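Local structure of epidermal growth factor receptor pathway substrate 8-like protein 1 (Mus musculus, 2CY4) at residues Q10-H15 with A48-L53; N14-F19 with R35-M40; L94-C99 with V109-G114. The protein probably acts as an EPS8-related adaptor whose phosphotyrosine-binding domain recognises short peptide motifs in partner proteins of growth factor receptor signalling. One frame throughout, in Å; residues are numbered along the deposited sequence.

Contact 1. Residues Q10-H15 with A48-L53; sequences QYHVNH and AQEMLL
Val13 and Met51, the latter modelled as selenomethionine, form a hydrogen-bonded antiparallel pair in which both amides are satisfied across the strand boundary. Val13 N gives to Met51 O at 2.8 Å with a nearly straight N-H...O angle of 175°, and Met51 N returns a bond to Val13 O. The same exchange recurs two residues further on in each direction, with Leu53 N to Tyr11 O and His15 N to Gln49 O, each 2.7 Å; Tyr11 N and Gln49 N complete the set of six. Between them stand the non-hydrogen-bonded pairs His12 with Leu52 and Asn14 with Glu50, where the chains are bridged by CA-H...O contacts such as Leu52 CA to Tyr11 O at 3.4 Å. The backbones of Asn14 and Leu52 instead bond outward, to Gln113 of strand 108-113 and Leu63 of strand 59-63, so the pair occupies the interior of the antiparallel sheet of a phosphotyrosine-binding domain of the PH superfold. On the face carrying His12 and Glu50, ND1 of His12 reaches OE2 of Glu50 at 3.1 Å. That bond is weak, bent to 131° at the hydrogen, with the ring and carboxylate planes well inclined to each other. Glu50 spans the diagonal because its chain is extended, CG anti to the backbone N (chi1 -173°). On the other face Tyr11 turns a ring edge to the carbonyl of Leu53, Tyr11 CD1 lying 3.6 Å from Leu53 O. The hydroxyl of Tyr11 is hydrogen-bonded to Asp125 of helix 119-133. His15 has its NE2 satisfied by Thr18, while CE of Met51 lies against CB of His15 at 3.5 Å.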
loop_
_atom_site.group_PDB
_atom_site.type_symbol
_atom_site.label_atom_id
_atom_site.label_comp_id
_atom_site.label_asym_id
_atom_site.label_seq_id
_atom_site.Cartn_x
_atom_site.Cartn_y
_atom_site.Cartn_z
ATOM N N GLN A 10 18.856 8.550 -7.309
ATOM C CA GLN A 10 18.472 7.773 -6.159
ATOM C C GLN A 10 18.968 8.547 -4.948
ATOM O O GLN A 10 20.024 9.193 -4.982
ATOM C CB GLN A 10 19.137 6.418 -6.274
ATOM C CG GLN A 10 18.632 5.426 -5.298
ATOM C CD GLN A 10 19.263 4.076 -5.572
ATOM O OE1 GLN A 10 20.397 3.805 -5.178
ATOM N NE2 GLN A 10 18.550 3.245 -6.281
ATOM N N TYR A 11 18.159 8.569 -3.925
ATOM C CA TYR A 11 18.507 9.278 -2.717
ATOM C C TYR A 11 18.272 8.394 -1.517
ATOM O O TYR A 11 17.320 7.560 -1.495
ATOM C CB TYR A 11 17.571 10.472 -2.532
ATOM C CG TYR A 11 17.536 11.405 -3.704
ATOM C CD1 TYR A 11 16.641 11.188 -4.759
ATOM C CD2 TYR A 11 18.392 12.522 -3.768
ATOM C CE1 TYR A 11 16.573 12.058 -5.861
ATOM C CE2 TYR A 11 18.346 13.403 -4.881
ATOM C CZ TYR A 11 17.431 13.155 -5.909
ATOM O OH TYR A 11 17.413 13.995 -6.993
ATOM N N HIS A 12 19.112 8.582 -0.512
ATOM C CA HIS A 12 18.897 7.921 0.769
ATOM C C HIS A 12 17.962 8.833 1.580
ATOM O O HIS A 12 18.248 10.016 1.807
ATOM C CB HIS A 12 20.199 7.755 1.538
ATOM C CG HIS A 12 20.952 6.548 1.137
ATOM N ND1 HIS A 12 20.819 5.359 1.803
ATOM C CD2 HIS A 12 21.804 6.330 0.104
ATOM C CE1 HIS A 12 21.561 4.437 1.195
ATOM N NE2 HIS A 12 22.161 5.002 0.165
ATOM N N VAL A 13 16.833 8.294 2.013
ATOM C CA VAL A 13 15.922 9.088 2.817
ATOM C C VAL A 13 15.526 8.256 4.005
ATOM O O VAL A 13 15.820 7.061 4.049
ATOM C CB VAL A 13 14.615 9.407 2.052
ATOM C CG1 VAL A 13 14.927 10.138 0.740
ATOM C CG2 VAL A 13 13.916 8.121 1.697
ATOM N N ASN A 14 14.848 8.893 4.970
ATOM C CA ASN A 14 14.296 8.151 6.091
ATOM C C ASN A 14 12.789 8.202 5.907
ATOM O O ASN A 14 12.223 9.283 5.995
ATOM C CB ASN A 14 14.519 8.827 7.431
ATOM C CG ASN A 14 15.899 8.492 8.047
ATOM O OD1 ASN A 14 16.539 7.533 7.679
ATOM N ND2 ASN A 14 16.302 9.274 8.998
ATOM N N HIS A 15 12.147 7.047 5.712
ATOM C CA HIS A 15 10.684 7.014 5.625
ATOM C C HIS A 15 10.153 7.200 7.052
ATOM O O HIS A 15 10.583 6.501 7.946
ATOM C CB HIS A 15 10.237 5.642 5.058
ATOM C CG HIS A 15 8.746 5.420 5.134
ATOM N ND1 HIS A 15 8.117 4.948 6.271
ATOM C CD2 HIS A 15 7.769 5.669 4.219
ATOM C CE1 HIS A 15 6.793 4.912 6.060
ATOM N NE2 HIS A 15 6.556 5.338 4.834
ATOM N N ALA A 48 11.735 6.043 12.126
ATOM C CA ALA A 48 12.469 6.376 10.923
ATOM C C ALA A 48 13.074 5.136 10.316
ATOM O O ALA A 48 13.836 4.446 10.952
ATOM C CB ALA A 48 13.559 7.397 11.263
ATOM N N GLN A 49 12.705 4.835 9.086
ATOM C CA GLN A 49 13.239 3.688 8.403
ATOM C C GLN A 49 14.064 4.188 7.193
ATOM O O GLN A 49 13.534 4.862 6.286
ATOM C CB GLN A 49 12.085 2.827 7.917
ATOM C CG GLN A 49 12.455 1.480 7.392
ATOM C CD GLN A 49 11.200 0.685 6.886
ATOM O OE1 GLN A 49 10.124 0.724 7.489
ATOM N NE2 GLN A 49 11.361 -0.024 5.783
ATOM N N GLU A 50 15.333 3.788 7.136
ATOM C CA GLU A 50 16.175 4.218 6.026
ATOM C C GLU A 50 15.684 3.572 4.757
ATOM O O GLU A 50 15.374 2.374 4.734
ATOM C CB GLU A 50 17.669 3.852 6.217
ATOM C CG GLU A 50 18.504 4.505 5.068
ATOM C CD GLU A 50 20.015 4.314 5.202
ATOM O OE1 GLU A 50 20.432 3.198 5.609
ATOM O OE2 GLU A 50 20.767 5.278 4.890
HETATM N N MSE A 51 15.669 4.328 3.663
HETATM C CA MSE A 51 15.153 3.761 2.427
HETATM C C MSE A 51 15.859 4.439 1.269
HETATM O O MSE A 51 16.343 5.561 1.414
HETATM C CB MSE A 51 13.624 4.091 2.314
HETATM C CG MSE A 51 12.711 2.930 2.318
HETATM SE SE MSE A 51 10.893 3.424 2.212
HETATM C CE MSE A 51 10.239 2.443 3.748
ATOM N N LEU A 52 15.876 3.765 0.122
ATOM C CA LEU A 52 16.385 4.311 -1.093
ATOM C C LEU A 52 15.165 4.846 -1.897
ATOM O O LEU A 52 14.106 4.175 -2.027
ATOM C CB LEU A 52 17.038 3.217 -1.840
ATOM C CG LEU A 52 18.522 3.046 -1.742
ATOM C CD1 LEU A 52 19.017 3.347 -0.382
ATOM C CD2 LEU A 52 18.841 1.586 -2.199
ATOM N N LEU A 53 15.252 6.093 -2.341
ATOM C CA LEU A 53 14.145 6.667 -3.120
ATOM C C LEU A 53 14.720 6.939 -4.489
ATOM O O LEU A 53 15.583 7.778 -4.640
ATOM C CB LEU A 53 13.578 7.938 -2.454
ATOM C CG LEU A 53 12.293 8.523 -3.072
ATOM C CD1 LEU A 53 11.578 9.446 -2.090
ATOM C CD2 LEU A 53 12.623 9.287 -4.360
#

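Contact 2. Residues N14-F19 with R35-M40; sequences NHLVTF and RKLAVM
The aliphatic chain of Lys36 lies over one face of the Phe19 ring, where helix 30-42 packs across strand 9-20 of the phosphotyrosine-binding domain; the short segments run at 104° to each other. The lysine's arm slides past the ring in the opposite direction, with CD centred over that face, 3.5 Å from the centroid of the Phe19 ring and only 4° off its normal. CE comes down nearer the root of the ring, 3.4 Å from CG of Phe19. Beyond it the chain bends at its last torsion, leaving NZ 5.1 Å from the Phe19 centroid, so any cation-pi attraction is weak at most and the contact is chiefly CH-pi. The ring presents this face because CG of Phe19 is set between the backbone N and the carbonyl carbon (chi1 56°). Met40, a selenomethionine, approaches the same ring obliquely in a Met-aromatic contact, SE to Phe19 CD2 4.2 Å. With an alanine at Phe19, the methylenes of Lys36 would probably lose the flat surface they lie on, and the Met40 selenium its aromatic neighbour. One turn before Met40, Leu37 sets CD1 against both branches of Val17, 3.7 Å from CG1 and 3.8 Å from CG2 of that residue, and also touches Leu16. Leu16 and Val17 can both point at the helix because they form a classic beta bulge opposite Phe111, interrupting the usual alternation of the strand. Thr18, next along, points away from the helix. Ala105 of the second subunit packs on Met40, whose methyl CE closes the row at 4.0 Å from Val17 CG1.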
loop_
_atom_site.group_PDB
_atom_site.type_symbol
_atom_site.label_atom_id
_atom_site.label_comp_id
_atom_site.label_asym_id
_atom_site.label_seq_id
_atom_site.Cartn_x
_atom_site.Cartn_y
_atom_site.Cartn_z
ATOM N N ASN A 14 14.848 8.893 4.970
ATOM C CA ASN A 14 14.296 8.151 6.091
ATOM C C ASN A 14 12.789 8.202 5.907
ATOM O O ASN A 14 12.223 9.283 5.995
ATOM C CB ASN A 14 14.519 8.827 7.431
ATOM C CG ASN A 14 15.899 8.492 8.047
ATOM O OD1 ASN A 14 16.539 7.533 7.679
ATOM N ND2 ASN A 14 16.302 9.274 8.998
ATOM N N HIS A 15 12.147 7.047 5.712
ATOM C CA HIS A 15 10.684 7.014 5.625
ATOM C C HIS A 15 10.153 7.200 7.052
ATOM O O HIS A 15 10.583 6.501 7.946
ATOM C CB HIS A 15 10.237 5.642 5.058
ATOM C CG HIS A 15 8.746 5.420 5.134
ATOM N ND1 HIS A 15 8.117 4.948 6.271
ATOM C CD2 HIS A 15 7.769 5.669 4.219
ATOM C CE1 HIS A 15 6.793 4.912 6.060
ATOM N NE2 HIS A 15 6.556 5.338 4.834
ATOM N N LEU A 16 9.240 8.160 7.300
ATOM C CA LEU A 16 8.648 8.342 8.637
ATOM C C LEU A 16 7.261 7.659 8.764
ATOM O O LEU A 16 6.994 6.950 9.738
ATOM C CB LEU A 16 8.461 9.841 8.963
ATOM C CG LEU A 16 9.804 10.583 8.995
ATOM C CD1 LEU A 16 9.492 12.064 9.343
ATOM C CD2 LEU A 16 10.704 9.977 10.134
ATOM N N VAL A 17 6.361 7.871 7.788
ATOM C CA VAL A 17 5.021 7.289 7.925
ATOM C C VAL A 17 4.371 7.280 6.580
ATOM O O VAL A 17 4.704 8.096 5.712
ATOM C CB VAL A 17 3.997 8.135 8.867
ATOM C CG1 VAL A 17 4.476 8.193 10.262
ATOM C CG2 VAL A 17 3.751 9.518 8.317
ATOM N N THR A 18 3.466 6.326 6.444
ATOM C CA THR A 18 2.604 6.182 5.269
ATOM C C THR A 18 1.184 6.053 5.872
ATOM O O THR A 18 0.992 5.235 6.771
ATOM C CB THR A 18 2.905 4.927 4.392
ATOM O OG1 THR A 18 4.120 5.210 3.679
ATOM C CG2 THR A 18 1.710 4.697 3.260
ATOM N N PHE A 19 0.211 6.913 5.509
ATOM C CA PHE A 19 -1.165 6.665 6.013
ATOM C C PHE A 19 -2.147 6.993 4.878
ATOM O O PHE A 19 -1.831 7.771 3.943
ATOM C CB PHE A 19 -1.518 7.495 7.289
ATOM C CG PHE A 19 -1.341 9.011 7.135
ATOM C CD1 PHE A 19 -2.341 9.779 6.519
ATOM C CD2 PHE A 19 -0.215 9.671 7.653
ATOM C CE1 PHE A 19 -2.252 11.165 6.412
ATOM C CE2 PHE A 19 -0.101 11.063 7.562
ATOM C CZ PHE A 19 -1.151 11.825 6.919
ATOM N N ARG A 35 0.186 17.546 11.126
ATOM C CA ARG A 35 -0.341 17.386 12.485
ATOM C C ARG A 35 -0.487 15.886 12.864
ATOM O O ARG A 35 -0.115 15.401 13.934
ATOM C CB ARG A 35 -1.670 18.153 12.534
ATOM C CG ARG A 35 -2.375 18.286 13.850
ATOM C CD ARG A 35 -2.988 19.754 13.973
ATOM N NE ARG A 35 -3.668 20.268 12.761
ATOM C CZ ARG A 35 -3.273 21.337 12.049
ATOM N NH1 ARG A 35 -2.184 22.023 12.421
ATOM N NH2 ARG A 35 -3.971 21.734 10.969
ATOM N N LYS A 36 -1.070 15.134 11.962
ATOM C CA LYS A 36 -1.218 13.718 12.179
ATOM C C LYS A 36 0.159 13.019 12.369
ATOM O O LYS A 36 0.266 12.069 13.136
ATOM C CB LYS A 36 -1.932 13.064 10.985
ATOM C CG LYS A 36 -2.083 11.528 11.175
ATOM C CD LYS A 36 -2.996 10.972 10.070
ATOM C CE LYS A 36 -3.043 9.488 10.074
ATOM N NZ LYS A 36 -3.650 8.917 11.314
ATOM N N LEU A 37 1.184 13.452 11.636
ATOM C CA LEU A 37 2.497 12.839 11.777
ATOM C C LEU A 37 2.916 13.136 13.220
ATOM O O LEU A 37 3.359 12.237 13.919
ATOM C CB LEU A 37 3.494 13.466 10.796
ATOM C CG LEU A 37 5.006 13.232 11.057
ATOM C CD1 LEU A 37 5.333 11.763 10.983
ATOM C CD2 LEU A 37 5.861 14.028 10.069
ATOM N N ALA A 38 2.733 14.371 13.662
ATOM C CA ALA A 38 3.114 14.755 15.031
ATOM C C ALA A 38 2.387 13.901 16.096
ATOM O O ALA A 38 3.005 13.371 17.031
ATOM C CB ALA A 38 2.836 16.259 15.248
ATOM N N VAL A 39 1.079 13.722 15.928
ATOM C CA VAL A 39 0.282 12.876 16.841
ATOM C C VAL A 39 0.760 11.407 16.792
ATOM O O VAL A 39 0.962 10.741 17.832
ATOM C CB VAL A 39 -1.245 12.932 16.478
ATOM C CG1 VAL A 39 -2.056 11.851 17.228
ATOM C CG2 VAL A 39 -1.769 14.305 16.843
HETATM N N MSE A 40 0.922 10.862 15.590
HETATM C CA MSE A 40 1.428 9.477 15.506
HETATM C C MSE A 40 2.776 9.372 16.205
HETATM O O MSE A 40 3.064 8.398 16.907
HETATM C CB MSE A 40 1.580 9.018 14.043
HETATM C CG MSE A 40 0.192 8.984 13.323
HETATM SE SE MSE A 40 0.453 8.361 11.560
HETATM C CE MSE A 40 1.236 6.667 11.969
#

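Contact 3. Residues L94-C99 with V109-G114; sequences LLLLVC and VHFFQG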
loop_
_atom_site.group_PDB
_atom_site.type_symbol
_atom_site.label_atom_id
_atom_site.label_comp_id
_atom_site.label_asym_id
_atom_site.label_seq_id
_atom_site.Cartn_x
_atom_site.Cartn_y
_atom_site.Cartn_z
ATOM N N LEU A 94 10.472 18.301 5.292
ATOM C CA LEU A 94 10.119 16.923 5.092
ATOM C C LEU A 94 9.684 16.776 3.673
ATOM O O LEU A 94 9.204 17.728 3.079
ATOM C CB LEU A 94 8.966 16.507 6.040
ATOM C CG LEU A 94 9.281 16.444 7.552
ATOM C CD1 LEU A 94 7.970 15.999 8.255
ATOM C CD2 LEU A 94 10.493 15.425 7.925
ATOM N N LEU A 95 9.937 15.608 3.085
ATOM C CA LEU A 95 9.447 15.399 1.726
ATOM C C LEU A 95 8.007 14.793 1.862
ATOM O O LEU A 95 7.841 13.752 2.531
ATOM C CB LEU A 95 10.343 14.408 0.967
ATOM C CG LEU A 95 9.799 14.065 -0.446
ATOM C CD1 LEU A 95 10.035 15.247 -1.346
ATOM C CD2 LEU A 95 10.508 12.907 -1.076
ATOM N N LEU A 96 6.992 15.432 1.272
ATOM C CA LEU A 96 5.612 14.927 1.315
ATOM C C LEU A 96 5.296 14.374 -0.098
ATOM O O LEU A 96 5.574 14.992 -1.099
ATOM C CB LEU A 96 4.630 16.057 1.697
ATOM C CG LEU A 96 3.169 15.770 1.280
ATOM C CD1 LEU A 96 2.571 14.724 2.149
ATOM C CD2 LEU A 96 2.332 16.989 1.549
ATOM N N LEU A 97 4.782 13.179 -0.173
ATOM C CA LEU A 97 4.452 12.562 -1.460
ATOM C C LEU A 97 3.016 12.068 -1.261
ATOM O O LEU A 97 2.699 11.376 -0.268
ATOM C CB LEU A 97 5.361 11.340 -1.678
ATOM C CG LEU A 97 6.252 11.262 -2.904
ATOM C CD1 LEU A 97 6.693 9.763 -2.978
ATOM C CD2 LEU A 97 5.444 11.670 -4.223
ATOM N N VAL A 98 2.163 12.413 -2.195
ATOM C CA VAL A 98 0.811 11.946 -2.139
ATOM C C VAL A 98 0.655 11.066 -3.398
ATOM O O VAL A 98 0.912 11.513 -4.539
ATOM C CB VAL A 98 -0.231 13.095 -2.182
ATOM C CG1 VAL A 98 -1.656 12.439 -2.158
ATOM C CG2 VAL A 98 -0.152 13.921 -0.932
ATOM N N CYS A 99 0.129 9.862 -3.212
ATOM C CA CYS A 99 -0.023 8.916 -4.337
ATOM C C CYS A 99 -1.382 8.210 -4.288
ATOM O O CYS A 99 -2.089 8.214 -3.275
ATOM C CB CYS A 99 1.011 7.782 -4.259
ATOM S SG CYS A 99 2.689 8.306 -4.117
ATOM N N VAL A 109 -0.669 9.272 1.949
ATOM C CA VAL A 109 0.277 10.333 2.226
ATOM C C VAL A 109 1.585 9.693 2.714
ATOM O O VAL A 109 1.551 8.789 3.563
ATOM C CB VAL A 109 -0.198 11.193 3.370
ATOM C CG1 VAL A 109 0.992 12.083 3.902
ATOM C CG2 VAL A 109 -1.348 12.026 2.885
ATOM N N HIS A 110 2.738 10.153 2.226
ATOM C CA HIS A 110 4.008 9.588 2.721
ATOM C C HIS A 110 4.891 10.724 3.170
ATOM O O HIS A 110 4.990 11.717 2.461
ATOM C CB HIS A 110 4.827 8.883 1.647
ATOM C CG HIS A 110 4.106 7.828 0.866
ATOM N ND1 HIS A 110 3.909 6.545 1.355
ATOM C CD2 HIS A 110 3.490 7.864 -0.327
ATOM C CE1 HIS A 110 3.192 5.854 0.498
ATOM N NE2 HIS A 110 2.910 6.623 -0.539
ATOM N N PHE A 111 5.468 10.628 4.360
ATOM C CA PHE A 111 6.472 11.615 4.787
ATOM C C PHE A 111 7.848 10.972 4.902
ATOM O O PHE A 111 8.001 9.890 5.506
ATOM C CB PHE A 111 6.129 12.218 6.131
ATOM C CG PHE A 111 5.039 13.256 6.065
ATOM C CD1 PHE A 111 5.355 14.545 5.603
ATOM C CD2 PHE A 111 3.758 13.010 6.581
ATOM C CE1 PHE A 111 4.441 15.630 5.684
ATOM C CE2 PHE A 111 2.818 14.073 6.674
ATOM C CZ PHE A 111 3.160 15.388 6.242
ATOM N N PHE A 112 8.852 11.639 4.320
ATOM C CA PHE A 112 10.242 11.174 4.411
ATOM C C PHE A 112 11.163 12.334 4.907
ATOM O O PHE A 112 10.846 13.515 4.748
ATOM C CB PHE A 112 10.801 10.767 3.068
ATOM C CG PHE A 112 9.979 9.798 2.308
ATOM C CD1 PHE A 112 8.949 10.272 1.484
ATOM C CD2 PHE A 112 10.256 8.400 2.376
ATOM C CE1 PHE A 112 8.210 9.364 0.736
ATOM C CE2 PHE A 112 9.513 7.480 1.632
ATOM C CZ PHE A 112 8.487 7.968 0.806
ATOM N N GLN A 113 12.270 12.003 5.593
ATOM C CA GLN A 113 13.228 13.066 5.946
ATOM C C GLN A 113 14.160 13.016 4.705
ATOM O O GLN A 113 14.491 11.927 4.240
ATOM C CB GLN A 113 14.026 12.662 7.183
ATOM C CG GLN A 113 13.152 12.617 8.447
ATOM C CD GLN A 113 13.977 12.251 9.668
ATOM O OE1 GLN A 113 14.078 13.021 10.628
ATOM N NE2 GLN A 113 14.582 11.096 9.632
ATOM N N GLY A 114 14.534 14.180 4.164
ATOM C CA GLY A 114 15.396 14.293 2.967
ATOM C C GLY A 114 16.899 14.146 3.288
ATOM O O GLY A 114 17.728 14.051 2.389
#
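Leu96 and Phe111 pair near the middle of the hairpin formed by strands 94-99 and 108-113, with CD1 of Leu96 over one face of the ring, 4.3 Å from its centroid. The same methyl presses on Val109, 3.5 Å from CG1. Beside it Leu94 crosses the phenyl at about a right angle, CD1 to Phe111 CD1 4.0 Å. On the opposite face of the sheet, Leu95 and Leu97 both reach the Phe112 ring: CD1 of Leu97 comes within 4.0 Å of Phe112 CE1. Four backbone bonds tie the two strands together, two between Leu95 and Phe112 and two between Leu97 and His110, such as His110 N to Leu97 O at 2.8 Å. At the polar edge the imidazole of His110 meets Cys99 edge-on, SG lying 3.9 Å from His110 CD2, while its ND1 bonds to Thr18. The hairpin sits between strands 79-85 and 9-20 in the sheet; helix 30-42 covers Leu94 and Phe111 through Leu37, Ala33 and Ser34, and helix 119-133 packs on Leu95 through Ala119, Ile122 and Arg123.

In the fold
Strand 9-20 is common to contacts 1 and 2, whose centres are 14 Å apart and which share Asn14 and His15. Contact 3 adjoins both along the next strand: Asn14 O lies 2.8 Å from Gln113 N, and Thr18 OG1 2.7 Å from His110 ND1. The helix of contact 2 also reaches contact 3 directly, Leu37 CD2 to Leu94 CD1 3.4 Å. A bound calcium ion lies about 6 Å from the side chain of Tyr11 in contact 1 and about 13 Å from that of Leu95 in contact 3. In related domains, peptides bind between a sheet-edge strand and the C-terminal helix, consistent here with strand 79-85, beside contact 3, and helix 119-133.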